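Local atomic coordinates of possible protein of nuclear scaffold (Encephalitozoon cuniculi, PDB entry 3KAE), a protein that forms, as the N-terminal domain of the anaphase-promoting complex subunit Cdc27, a homodimer built of tetratricopeptide repeats, and is probably engaged in protein binding. Residues Asn213-Tyr218 / Ala229-Val234; His202-Gly207 / Arg236-Phe241; Pro149-Leu154 / Glu178-Asp183; Leu120-Thr125 / Gly135-Ser140. One frame throughout, in Å; residues are numbered along the deposited sequence.

Interaction 1: Asn213-Tyr218 / Ala229-Val234; sequences NAARRY and ACFELV
Ala215 and Cys230 meet at the heart of an apolar contact between two antiparallel helices, 206-220 and 224-237, which form a helical hairpin of the kind that builds tetratricopeptide repeat folds. The local axes come within 8.3 Å at 156°, and the CA atoms of Ala215 and Cys230 are 5.1 Å apart. Such closeness suits the small residues at the crossing: Ala215 CB lies 3.4 Å from Cys230 CB. On one flank the Phe231 ring presents a face to the Ala215 methyl, which sits over its centre, although the modelled separation is doubtful. On the other, Cys230 SG lies at the edge of the Tyr218 ring, near its plane and 3.7 Å from CE2, a sulfur-aromatic contact. SG gets there because it stands beside its own backbone N (chi1 -76°), which also brings it within 4.1 Å of Ala214 CB. Tyr218 also packs edge-to-face with Phe187 of helix 176-190, while Ala215 O is hydrogen-bonded to Ser227 OG nearer the turn. No hydrogen bond joins the two segments themselves, so between them cohesion probably comes from close packing of methyl, thiol and ring surfaces, with a weak sulfur-aromatic contribution.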
loop_
_atom_site.group_PDB
_atom_site.type_symbol
_atom_site.label_atom_id
_atom_site.label_comp_id
_atom_site.label_asym_id
_atom_site.label_seq_id
_atom_site.Cartn_x
_atom_site.Cartn_y
_atom_site.Cartn_z
ATOM N N ASN C 213 -10.143 24.024 6.790
ATOM C CA ASN C 213 -9.391 24.694 7.806
ATOM C C ASN C 213 -10.106 26.018 8.166
ATOM O O ASN C 213 -10.191 26.393 9.339
ATOM C CB ASN C 213 -7.956 24.905 7.348
ATOM C CG ASN C 213 -7.133 23.620 7.406
ATOM O OD1 ASN C 213 -7.470 22.691 8.136
ATOM N ND2 ASN C 213 -6.052 23.569 6.641
ATOM N N ALA C 214 -10.652 26.698 7.157
ATOM C CA ALA C 214 -11.411 27.935 7.377
ATOM C C ALA C 214 -12.522 27.709 8.393
ATOM O O ALA C 214 -12.645 28.457 9.363
ATOM C CB ALA C 214 -12.001 28.489 6.050
ATOM N N ALA C 215 -13.324 26.672 8.163
ATOM C CA ALA C 215 -14.449 26.347 9.028
ATOM C C ALA C 215 -13.996 26.165 10.476
ATOM O O ALA C 215 -14.705 26.528 11.412
ATOM C CB ALA C 215 -15.150 25.104 8.519
ATOM N N ARG C 216 -12.797 25.622 10.643
ATOM C CA ARG C 216 -12.254 25.312 11.954
ATOM C C ARG C 216 -11.859 26.603 12.648
ATOM O O ARG C 216 -12.154 26.816 13.824
ATOM C CB ARG C 216 -11.031 24.394 11.805
ATOM C CG ARG C 216 -10.321 24.055 13.097
ATOM C CD ARG C 216 -9.006 23.381 12.783
ATOM N NE ARG C 216 -8.105 24.287 12.079
ATOM C CZ ARG C 216 -7.115 23.890 11.285
ATOM N NH1 ARG C 216 -6.907 22.593 11.084
ATOM N NH2 ARG C 216 -6.338 24.789 10.692
ATOM N N ARG C 217 -11.167 27.463 11.915
ATOM C CA ARG C 217 -10.789 28.762 12.445
ATOM C C ARG C 217 -12.018 29.556 12.889
ATOM O O ARG C 217 -12.031 30.167 13.965
ATOM C CB ARG C 217 -10.032 29.567 11.392
ATOM C CG ARG C 217 -9.650 30.960 11.856
ATOM C CD ARG C 217 -8.782 30.894 13.105
ATOM N NE ARG C 217 -8.240 32.212 13.444
ATOM C CZ ARG C 217 -7.839 32.574 14.662
ATOM N NH1 ARG C 217 -7.918 31.721 15.675
ATOM N NH2 ARG C 217 -7.350 33.790 14.860
ATOM N N TYR C 218 -13.044 29.560 12.046
ATOM C CA TYR C 218 -14.282 30.237 12.383
ATOM C C TYR C 218 -14.856 29.732 13.696
ATOM O O TYR C 218 -15.312 30.517 14.521
ATOM C CB TYR C 218 -15.315 30.071 11.271
ATOM C CG TYR C 218 -15.074 30.963 10.083
ATOM C CD1 TYR C 218 -14.909 32.331 10.247
ATOM C CD2 TYR C 218 -15.020 30.444 8.798
ATOM C CE1 TYR C 218 -14.688 33.162 9.163
ATOM C CE2 TYR C 218 -14.798 31.260 7.704
ATOM C CZ TYR C 218 -14.640 32.629 7.891
ATOM O OH TYR C 218 -14.422 33.467 6.813
ATOM N N ALA C 229 -21.345 27.237 7.478
ATOM C CA ALA C 229 -21.404 27.515 6.051
ATOM C C ALA C 229 -20.263 26.795 5.345
ATOM O O ALA C 229 -20.485 26.005 4.421
ATOM C CB ALA C 229 -21.330 29.014 5.810
ATOM N N CYS C 230 -19.042 27.054 5.808
ATOM C CA CYS C 230 -17.848 26.402 5.265
ATOM C C CYS C 230 -17.918 24.874 5.295
ATOM O O CYS C 230 -17.657 24.220 4.288
ATOM C CB CYS C 230 -16.603 26.892 5.998
ATOM S SG CYS C 230 -16.050 28.555 5.506
ATOM N N PHE C 231 -18.256 24.307 6.450
ATOM C CA PHE C 231 -18.369 22.859 6.593
ATOM C C PHE C 231 -19.442 22.322 5.655
ATOM O O PHE C 231 -19.222 21.355 4.938
ATOM C CB PHE C 231 -18.720 22.479 8.033
ATOM C CG PHE C 231 -17.593 22.665 9.015
ATOM C CD1 PHE C 231 -16.415 21.932 8.893
ATOM C CD2 PHE C 231 -17.729 23.544 10.089
ATOM C CE1 PHE C 231 -15.381 22.085 9.810
ATOM C CE2 PHE C 231 -16.706 23.709 11.008
ATOM C CZ PHE C 231 -15.529 22.976 10.871
ATOM N N GLU C 232 -20.605 22.961 5.666
ATOM C CA GLU C 232 -21.712 22.549 4.809
ATOM C C GLU C 232 -21.309 22.514 3.334
ATOM O O GLU C 232 -21.654 21.575 2.621
ATOM C CB GLU C 232 -22.925 23.468 5.020
ATOM N N LEU C 233 -20.571 23.527 2.881
ATOM C CA LEU C 233 -20.086 23.554 1.501
ATOM C C LEU C 233 -19.339 22.272 1.145
ATOM O O LEU C 233 -19.705 21.574 0.195
ATOM C CB LEU C 233 -19.183 24.768 1.251
ATOM C CG LEU C 233 -18.222 24.601 0.064
ATOM C CD1 LEU C 233 -18.988 24.494 -1.238
ATOM C CD2 LEU C 233 -17.224 25.733 -0.011
ATOM N N VAL C 234 -18.294 21.965 1.913
ATOM C CA VAL C 234 -17.502 20.753 1.687
ATOM C C VAL C 234 -18.333 19.473 1.845
ATOM O O VAL C 234 -18.184 18.538 1.068
ATOM C CB VAL C 234 -16.263 20.710 2.614
ATOM C CG1 VAL C 234 -15.382 19.482 2.301
ATOM C CG2 VAL C 234 -15.472 22.032 2.497
#

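Interaction 2: His202-Gly207 / Arg236-Phe241; sequences HVPGIG and RKDPMF
Val203 and Pro204, in the loop that leads into helix 206-220, pack against Lys237 and Asp238 where helix 224-237 ends, closing one end of a helical hairpin of the tetratricopeptide repeat fold. Val203 and Lys237 meet at about a right angle: the CG1 methyl, set opposite the backbone N by chi1 of -178°, touches Lys237 CB at 3.6 Å. From there the lysine chain runs on extended, its ammonium end leading away from the loop, so the lysine contributes its aliphatic chain, CB against the Val203 methyl and Lys237 CD 3.8 Å from Val203 O. The same Val203 methyl lies 4.1 Å from Asp238 CB.

Pro204, preceded by a cis peptide bond, and Asp238 cross obliquely, with Pro204 CB 3.6 Å from Asp238 OD1. The polar partner of OD1 is Ser208 OG in helix 206-220, whose hydroxyl is also bonded to Gly205 O. That serine thus ties the C-terminal end of one helix to the first turn of the other. Nearby, the Phe241 ring packs edge-to-face on Tyr209, and Met240 and Phe241 touch Arg51 of the second subunit, placing the contact beside the dimer interface. At the helix end Pro204 CG and CD both lie against the Lys237 carbonyl, Pro204 CG 3.1 Å from Lys237 O.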
loop_
_atom_site.group_PDB
_atom_site.type_symbol
_atom_site.label_atom_id
_atom_site.label_comp_id
_atom_site.label_asym_id
_atom_site.label_seq_id
_atom_site.Cartn_x
_atom_site.Cartn_y
_atom_site.Cartn_z
ATOM N N HIS C 202 -12.334 25.318 -5.983
ATOM C CA HIS C 202 -11.573 24.071 -6.086
ATOM C C HIS C 202 -11.983 23.055 -5.028
ATOM O O HIS C 202 -11.148 22.554 -4.273
ATOM C CB HIS C 202 -10.069 24.342 -6.023
ATOM C CG HIS C 202 -9.613 25.409 -6.971
ATOM N ND1 HIS C 202 -9.372 25.165 -8.302
ATOM C CD2 HIS C 202 -9.370 26.725 -6.775
ATOM C CE1 HIS C 202 -8.988 26.286 -8.890
ATOM N NE2 HIS C 202 -8.979 27.246 -7.986
ATOM N N VAL C 203 -13.278 22.758 -4.996
ATOM C CA VAL C 203 -13.852 21.740 -4.128
ATOM C C VAL C 203 -14.736 20.857 -4.982
ATOM O O VAL C 203 -15.745 21.328 -5.509
ATOM C CB VAL C 203 -14.742 22.391 -3.052
ATOM C CG1 VAL C 203 -15.321 21.347 -2.095
ATOM C CG2 VAL C 203 -13.965 23.459 -2.299
ATOM N N PRO C 204 -14.373 19.571 -5.129
ATOM C CA PRO C 204 -13.227 18.893 -4.500
ATOM C C PRO C 204 -11.863 19.324 -5.034
ATOM O O PRO C 204 -11.743 19.764 -6.184
ATOM C CB PRO C 204 -13.458 17.420 -4.844
ATOM C CG PRO C 204 -14.896 17.333 -5.263
ATOM C CD PRO C 204 -15.186 18.635 -5.919
ATOM N N GLY C 205 -10.845 19.189 -4.187
ATOM C CA GLY C 205 -9.485 19.567 -4.534
ATOM C C GLY C 205 -8.810 20.317 -3.393
ATOM O O GLY C 205 -9.195 20.148 -2.239
ATOM N N ILE C 206 -7.824 21.156 -3.713
ATOM C CA ILE C 206 -7.103 21.920 -2.701
ATOM C C ILE C 206 -8.072 22.755 -1.851
ATOM O O ILE C 206 -7.832 23.001 -0.657
ATOM C CB ILE C 206 -6.037 22.833 -3.351
ATOM C CG1 ILE C 206 -5.088 23.392 -2.295
ATOM C CG2 ILE C 206 -6.698 23.955 -4.176
ATOM C CD1 ILE C 206 -3.908 24.150 -2.876
ATOM N N GLY C 207 -9.176 23.175 -2.463
ATOM C CA GLY C 207 -10.145 23.993 -1.759
ATOM C C GLY C 207 -10.753 23.271 -0.574
ATOM O O GLY C 207 -11.096 23.885 0.442
ATOM N N ARG C 236 -21.204 18.955 0.985
ATOM C CA ARG C 236 -21.988 18.739 -0.232
ATOM C C ARG C 236 -21.174 18.550 -1.514
ATOM O O ARG C 236 -21.470 17.656 -2.301
ATOM C CB ARG C 236 -23.051 19.829 -0.425
ATOM C CG ARG C 236 -22.597 21.252 -0.230
ATOM C CD ARG C 236 -23.799 22.192 -0.253
ATOM N NE ARG C 236 -23.383 23.562 -0.535
ATOM C CZ ARG C 236 -23.543 24.584 0.294
ATOM N NH1 ARG C 236 -24.140 24.404 1.466
ATOM N NH2 ARG C 236 -23.116 25.791 -0.060
ATOM N N LYS C 237 -20.163 19.388 -1.732
ATOM C CA LYS C 237 -19.330 19.286 -2.933
ATOM C C LYS C 237 -18.244 18.213 -2.807
ATOM O O LYS C 237 -17.560 17.887 -3.781
ATOM C CB LYS C 237 -18.677 20.633 -3.252
ATOM C CG LYS C 237 -19.625 21.690 -3.796
ATOM C CD LYS C 237 -18.878 22.983 -4.085
ATOM C CE LYS C 237 -19.818 24.063 -4.581
ATOM N NZ LYS C 237 -19.216 25.424 -4.487
ATOM N N ASP C 238 -18.085 17.680 -1.599
ATOM C CA ASP C 238 -17.057 16.689 -1.327
ATOM C C ASP C 238 -17.346 15.966 -0.021
ATOM O O ASP C 238 -16.543 16.014 0.906
ATOM C CB ASP C 238 -15.686 17.357 -1.264
ATOM C CG ASP C 238 -14.557 16.353 -1.356
ATOM O OD1 ASP C 238 -13.367 16.750 -1.335
ATOM O OD2 ASP C 238 -14.881 15.157 -1.446
ATOM N N PRO C 239 -18.493 15.274 0.049
ATOM C CA PRO C 239 -19.006 14.687 1.295
ATOM C C PRO C 239 -18.041 13.687 1.901
ATOM O O PRO C 239 -17.975 13.538 3.124
ATOM C CB PRO C 239 -20.273 13.950 0.843
ATOM C CG PRO C 239 -20.585 14.480 -0.517
ATOM C CD PRO C 239 -19.280 14.852 -1.120
ATOM N N MET C 240 -17.306 12.995 1.042
ATOM C CA MET C 240 -16.432 11.933 1.492
ATOM C C MET C 240 -15.057 12.439 1.922
ATOM O O MET C 240 -14.281 11.677 2.498
ATOM C CB MET C 240 -16.323 10.868 0.404
ATOM C CG MET C 240 -17.600 10.048 0.239
ATOM S SD MET C 240 -18.059 9.800 -1.483
ATOM C CE MET C 240 -16.468 9.416 -2.195
ATOM N N PHE C 241 -14.757 13.716 1.654
ATOM C CA PHE C 241 -13.512 14.321 2.130
ATOM C C PHE C 241 -13.512 14.304 3.653
ATOM O O PHE C 241 -12.671 13.706 4.297
ATOM C CB PHE C 241 -13.375 15.763 1.641
ATOM C CG PHE C 241 -12.201 16.502 2.240
ATOM C CD1 PHE C 241 -10.965 16.497 1.610
ATOM C CD2 PHE C 241 -12.332 17.194 3.436
ATOM C CE1 PHE C 241 -9.881 17.178 2.162
ATOM C CE2 PHE C 241 -11.248 17.868 4.000
ATOM C CZ PHE C 241 -10.029 17.875 3.361
#

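Interaction 3: Pro149-Leu154 / Glu178-Asp183; sequences PVENLL and EEYVSD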
loop_
_atom_site.group_PDB
_atom_site.type_symbol
_atom_site.label_atom_id
_atom_site.label_comp_id
_atom_site.label_asym_id
_atom_site.label_seq_id
_atom_site.Cartn_x
_atom_site.Cartn_y
_atom_site.Cartn_z
ATOM N N PRO C 149 3.305 18.002 8.875
ATOM C CA PRO C 149 3.910 19.181 9.506
ATOM C C PRO C 149 3.119 20.466 9.154
ATOM O O PRO C 149 2.782 21.258 10.045
ATOM C CB PRO C 149 5.332 19.209 8.916
ATOM C CG PRO C 149 5.599 17.801 8.523
ATOM C CD PRO C 149 4.279 17.245 8.064
ATOM N N VAL C 150 2.803 20.642 7.874
ATOM C CA VAL C 150 2.034 21.793 7.428
ATOM C C VAL C 150 0.683 21.916 8.144
ATOM O O VAL C 150 0.378 22.970 8.717
ATOM C CB VAL C 150 1.838 21.800 5.897
ATOM C CG1 VAL C 150 0.833 22.876 5.489
ATOM C CG2 VAL C 150 3.169 22.032 5.206
ATOM N N GLU C 151 -0.120 20.850 8.135
ATOM C CA GLU C 151 -1.453 20.935 8.743
ATOM C C GLU C 151 -1.431 21.150 10.259
ATOM O O GLU C 151 -2.313 21.817 10.813
ATOM C CB GLU C 151 -2.333 19.741 8.354
ATOM C CG GLU C 151 -2.706 19.741 6.868
ATOM C CD GLU C 151 -3.595 20.945 6.485
ATOM O OE1 GLU C 151 -4.772 21.005 6.910
ATOM O OE2 GLU C 151 -3.124 21.834 5.752
ATOM N N ASN C 152 -0.417 20.585 10.915
ATOM C CA ASN C 152 -0.257 20.696 12.358
ATOM C C ASN C 152 0.301 22.048 12.773
ATOM O O ASN C 152 -0.043 22.565 13.839
ATOM C CB ASN C 152 0.645 19.582 12.912
ATOM C CG ASN C 152 -0.099 18.293 13.113
ATOM O OD1 ASN C 152 -0.768 18.105 14.124
ATOM N ND2 ASN C 152 -0.012 17.401 12.131
ATOM N N LEU C 153 1.189 22.587 11.946
ATOM C CA LEU C 153 1.756 23.894 12.202
ATOM C C LEU C 153 0.721 24.989 11.942
ATOM O O LEU C 153 0.611 25.953 12.713
ATOM C CB LEU C 153 3.028 24.102 11.382
ATOM C CG LEU C 153 4.207 23.274 11.903
ATOM C CD1 LEU C 153 5.463 23.525 11.071
ATOM C CD2 LEU C 153 4.465 23.574 13.377
ATOM N N LEU C 154 -0.061 24.833 10.878
ATOM C CA LEU C 154 -1.156 25.757 10.643
ATOM C C LEU C 154 -2.144 25.712 11.807
ATOM O O LEU C 154 -2.537 26.741 12.366
ATOM C CB LEU C 154 -1.858 25.461 9.330
ATOM C CG LEU C 154 -1.059 25.762 8.061
ATOM C CD1 LEU C 154 -1.886 25.432 6.829
ATOM C CD2 LEU C 154 -0.588 27.206 8.016
ATOM N N GLU C 178 3.028 25.866 -1.601
ATOM C CA GLU C 178 3.615 26.905 -0.757
ATOM C C GLU C 178 2.711 28.132 -0.756
ATOM O O GLU C 178 2.626 28.858 0.230
ATOM C CB GLU C 178 5.040 27.244 -1.209
ATOM C CG GLU C 178 5.951 26.021 -1.417
ATOM C CD GLU C 178 6.242 25.245 -0.133
ATOM O OE1 GLU C 178 5.925 25.760 0.963
ATOM O OE2 GLU C 178 6.792 24.115 -0.221
ATOM N N GLU C 179 2.013 28.335 -1.865
ATOM C CA GLU C 179 0.975 29.358 -1.951
ATOM C C GLU C 179 -0.216 28.993 -1.065
ATOM O O GLU C 179 -0.863 29.858 -0.487
ATOM C CB GLU C 179 0.526 29.519 -3.401
ATOM C CG GLU C 179 -0.745 30.321 -3.568
ATOM C CD GLU C 179 -1.083 30.559 -5.021
ATOM O OE1 GLU C 179 -0.292 30.115 -5.885
ATOM O OE2 GLU C 179 -2.133 31.184 -5.292
ATOM N N TYR C 180 -0.502 27.699 -0.957
ATOM C CA TYR C 180 -1.604 27.244 -0.120
ATOM C C TYR C 180 -1.313 27.547 1.340
ATOM O O TYR C 180 -2.204 27.922 2.113
ATOM C CB TYR C 180 -1.852 25.753 -0.308
ATOM C CG TYR C 180 -2.566 25.091 0.848
ATOM C CD1 TYR C 180 -1.852 24.531 1.893
ATOM C CD2 TYR C 180 -3.954 25.020 0.892
ATOM C CE1 TYR C 180 -2.499 23.911 2.957
ATOM C CE2 TYR C 180 -4.611 24.412 1.958
ATOM C CZ TYR C 180 -3.871 23.861 2.982
ATOM O OH TYR C 180 -4.508 23.254 4.027
ATOM N N VAL C 181 -0.052 27.378 1.708
ATOM C CA VAL C 181 0.385 27.672 3.053
ATOM C C VAL C 181 0.337 29.182 3.329
ATOM O O VAL C 181 -0.116 29.603 4.382
ATOM C CB VAL C 181 1.810 27.165 3.294
ATOM C CG1 VAL C 181 2.209 27.378 4.740
ATOM C CG2 VAL C 181 1.930 25.685 2.918
ATOM N N SER C 182 0.816 29.980 2.378
ATOM C CA SER C 182 0.782 31.431 2.487
ATOM C C SER C 182 -0.642 31.918 2.721
ATOM O O SER C 182 -0.899 32.728 3.623
ATOM C CB SER C 182 1.334 32.067 1.214
ATOM O OG SER C 182 2.611 31.554 0.889
ATOM N N ASP C 183 -1.562 31.425 1.894
ATOM C CA ASP C 183 -2.953 31.822 1.979
ATOM C C ASP C 183 -3.531 31.488 3.338
ATOM O O ASP C 183 -4.263 32.298 3.933
ATOM C CB ASP C 183 -3.769 31.166 0.874
ATOM C CG ASP C 183 -3.408 31.691 -0.501
ATOM O OD1 ASP C 183 -2.527 32.570 -0.600
ATOM O OD2 ASP C 183 -4.009 31.221 -1.488
#
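Glu151 and Tyr180 supply the polar part of a contact between helices 147-155 and 176-190, a nearly parallel pair (9° between the local axes) in the tetratricopeptide repeat domain. Tyr180 OH donates to Glu151 OE2 over 2.6 Å. The hydroxyl arrives on the syn side of the carboxylate oxygen but 25° out of the carboxylate plane, while OE2 itself lies in the plane of the ring, at its edge. A bend in the glutamate chain at chi2 (-65°) brings the acid round to the phenol, and the two side chains cross at about a right angle. The other oxygen, OE1, is hydrogen-bonded to Asn213 ND2, so both oxygens of the carboxylate are held and its rotation should be restricted.

The apolar part lies beside this bond. Val150 and Val181 reach toward each other tip to tip, Val150 CG1 to Val181 CG2 at 4.0 Å. Leu154 splits its two methyls, CD1 lying 4.2 Å from Tyr180 CE1 and CD2 4.3 Å from Val181 CG1.

With axes 11.4 Å apart, the backbones stay well separated and side chains bridge the gap. Phe145 packs on both Val150 and Val181, Phe141 of helix 130-143 touches Val150, and helix 206-220 contacts Tyr180 through Ile206, Tyr209 and Asn213. The Tyr180 ring also meets Phe23 of the second subunit edge-to-face, bringing helix 176-190 to the dimer interface.

Interaction 4: Leu120-Thr125 / Gly135-Ser140; sequences LGDLCT and GHYVRS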
loop_
_atom_site.group_PDB
_atom_site.type_symbol
_atom_site.label_atom_id
_atom_site.label_comp_id
_atom_site.label_asym_id
_atom_site.label_seq_id
_atom_site.Cartn_x
_atom_site.Cartn_y
_atom_site.Cartn_z
ATOM N N LEU C 120 8.453 11.579 13.136
ATOM C CA LEU C 120 8.854 11.876 14.497
ATOM C C LEU C 120 7.881 12.880 15.153
ATOM O O LEU C 120 7.585 12.788 16.344
ATOM C CB LEU C 120 10.258 12.446 14.445
ATOM C CG LEU C 120 11.363 11.887 15.322
ATOM C CD1 LEU C 120 11.091 10.582 16.038
ATOM C CD2 LEU C 120 12.750 11.992 14.700
ATOM N N GLY C 121 7.357 13.805 14.361
ATOM C CA GLY C 121 6.419 14.781 14.876
ATOM C C GLY C 121 5.132 14.091 15.267
ATOM O O GLY C 121 4.595 14.321 16.355
ATOM N N ASP C 122 4.640 13.238 14.372
ATOM C CA ASP C 122 3.423 12.460 14.616
ATOM C C ASP C 122 3.551 11.581 15.848
ATOM O O ASP C 122 2.645 11.533 16.686
ATOM C CB ASP C 122 3.093 11.582 13.403
ATOM C CG ASP C 122 2.694 12.396 12.184
ATOM O OD1 ASP C 122 2.425 13.609 12.354
ATOM O OD2 ASP C 122 2.652 11.830 11.062
ATOM N N LEU C 123 4.685 10.891 15.950
ATOM C CA LEU C 123 4.948 10.015 17.081
ATOM C C LEU C 123 4.989 10.769 18.417
ATOM O O LEU C 123 4.346 10.326 19.373
ATOM C CB LEU C 123 6.230 9.192 16.858
ATOM C CG LEU C 123 6.163 8.304 15.594
ATOM C CD1 LEU C 123 7.545 7.805 15.168
ATOM C CD2 LEU C 123 5.190 7.137 15.768
ATOM N N CYS C 124 5.746 11.875 18.486
ATOM C CA CYS C 124 5.803 12.703 19.713
ATOM C C CYS C 124 4.413 13.144 20.087
ATOM O O CYS C 124 4.008 13.004 21.225
ATOM C CB CYS C 124 6.674 13.951 19.551
ATOM S SG CYS C 124 8.426 13.604 19.396
ATOM N N THR C 125 3.681 13.654 19.103
ATOM C CA THR C 125 2.303 14.081 19.307
ATOM C C THR C 125 1.406 12.960 19.828
ATOM O O THR C 125 0.754 13.107 20.859
ATOM C CB THR C 125 1.695 14.634 18.019
ATOM O OG1 THR C 125 2.376 15.837 17.649
ATOM C CG2 THR C 125 0.214 14.916 18.218
ATOM N N GLY C 135 8.316 20.832 17.216
ATOM C CA GLY C 135 9.710 21.048 16.872
ATOM C C GLY C 135 10.177 20.187 15.705
ATOM O O GLY C 135 10.954 20.647 14.856
ATOM N N HIS C 136 9.718 18.934 15.655
ATOM C CA HIS C 136 10.036 18.070 14.507
ATOM C C HIS C 136 9.289 18.553 13.271
ATOM O O HIS C 136 9.857 18.596 12.181
ATOM C CB HIS C 136 9.759 16.590 14.798
ATOM C CG HIS C 136 10.587 16.036 15.920
ATOM N ND1 HIS C 136 11.963 16.023 15.891
ATOM C CD2 HIS C 136 10.230 15.499 17.109
ATOM C CE1 HIS C 136 12.422 15.495 17.013
ATOM N NE2 HIS C 136 11.391 15.173 17.770
ATOM N N TYR C 137 8.031 18.955 13.447
ATOM C CA TYR C 137 7.266 19.504 12.324
ATOM C C TYR C 137 7.941 20.744 11.750
ATOM O O TYR C 137 8.023 20.920 10.531
ATOM C CB TYR C 137 5.849 19.866 12.734
ATOM C CG TYR C 137 4.950 18.709 13.077
ATOM C CD1 TYR C 137 5.008 17.497 12.367
ATOM C CD2 TYR C 137 4.025 18.828 14.096
ATOM C CE1 TYR C 137 4.164 16.445 12.695
ATOM C CE2 TYR C 137 3.182 17.795 14.426
ATOM C CZ TYR C 137 3.249 16.607 13.728
ATOM O OH TYR C 137 2.386 15.609 14.086
ATOM N N VAL C 138 8.420 21.600 12.643
ATOM C CA VAL C 138 9.120 22.805 12.232
ATOM C C VAL C 138 10.365 22.426 11.445
ATOM O O VAL C 138 10.615 22.974 10.369
ATOM C CB VAL C 138 9.507 23.676 13.437
ATOM C CG1 VAL C 138 10.565 24.699 13.044
ATOM C CG2 VAL C 138 8.278 24.350 13.998
ATOM N N ARG C 139 11.137 21.478 11.976
ATOM C CA ARG C 139 12.408 21.121 11.363
ATOM C C ARG C 139 12.137 20.453 10.014
ATOM O O ARG C 139 12.859 20.662 9.043
ATOM C CB ARG C 139 13.246 20.242 12.304
ATOM C CG ARG C 139 14.678 20.021 11.851
ATOM C CD ARG C 139 15.621 19.815 13.033
ATOM N NE ARG C 139 15.005 19.036 14.087
ATOM C CZ ARG C 139 14.769 19.396 15.347
ATOM N NH1 ARG C 139 14.179 18.512 16.133
ATOM N NH2 ARG C 139 15.113 20.581 15.839
ATOM N N SER C 140 11.061 19.681 9.956
ATOM C CA SER C 140 10.653 19.042 8.719
ATOM C C SER C 140 10.231 20.050 7.659
ATOM O O SER C 140 10.633 19.951 6.487
ATOM C CB SER C 140 9.495 18.100 8.981
ATOM O OG SER C 140 8.990 17.604 7.755
#
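Leu120 lies over a face of the His136 imidazole in a tightly packed antiparallel helical hairpin, 113-126 with 130-143, of the tetratricopeptide repeat fold. The local axes approach to 8.4 Å at 169°. Leu120 CG stands almost on the ring normal, 4.0 Å from the centroid, in a CH-pi contact. The imidazole is also held by its nitrogens: ND1 is hydrogen-bonded to Glu117 OE1, one turn back along helix 113-126, and NE2 weakly to Glu132 OE2.

Gly121 marks the closest backbone approach, its CA 4.9 Å from that of His136. The bare backbone lets Tyr137 lie flat against it, with Gly121 CA over one ring face, 28° off the normal.

Asp122 points its CB away from helix 130-143, yet its carboxylate turns back to accept the phenol of Tyr137, OH to OD1 2.6 Å. The donor uses the anti lone pair of OD1, which lies at the ring edge, in plane, with the carboxylate and ring planes 62° apart. Ser148 OG is also hydrogen-bonded to OD1, so this oxygen has two partners.

Cys124 returns to the histidine, Cys124 SG approaching the ring edge 3.5 Å from His136 CD2, so that leucine and sulfur approach the imidazole from different directions.

Thr125 passes near the tyrosine hydroxyl, OG1 to Tyr137 OH 3.6 Å, but bonds within its own helix. Its OG1 donates to Gly121 O at 3.0 Å from above the carbonyl plane, on the opposite face from Thr125 N.

How the interactions relate
Along the chain interaction 4 comes first, then interaction 3, and last interactions 1 and 2. Interactions 1 and 2 belong to the same helix pair, their centres 11 Å apart, and touch where Val234 CG1 lies 4.0 Å from Phe241 CD2. Interaction 3, centred 16 Å from interaction 1, joins this pair to the preceding helices: the Glu151 carboxylate links it to Asn213, and Ile206 CD1 packs 3.7 Å from Tyr180 CB. Glycerol, probably from crystallisation, is bound near Glu151 and Asn213, and separately at Glu178. Interaction 4 continues the row on the far side of helix 147-155, where Asn152 CB is 3.5 Å from Tyr137 CE2. Interactions 2 and 3 both border the second subunit.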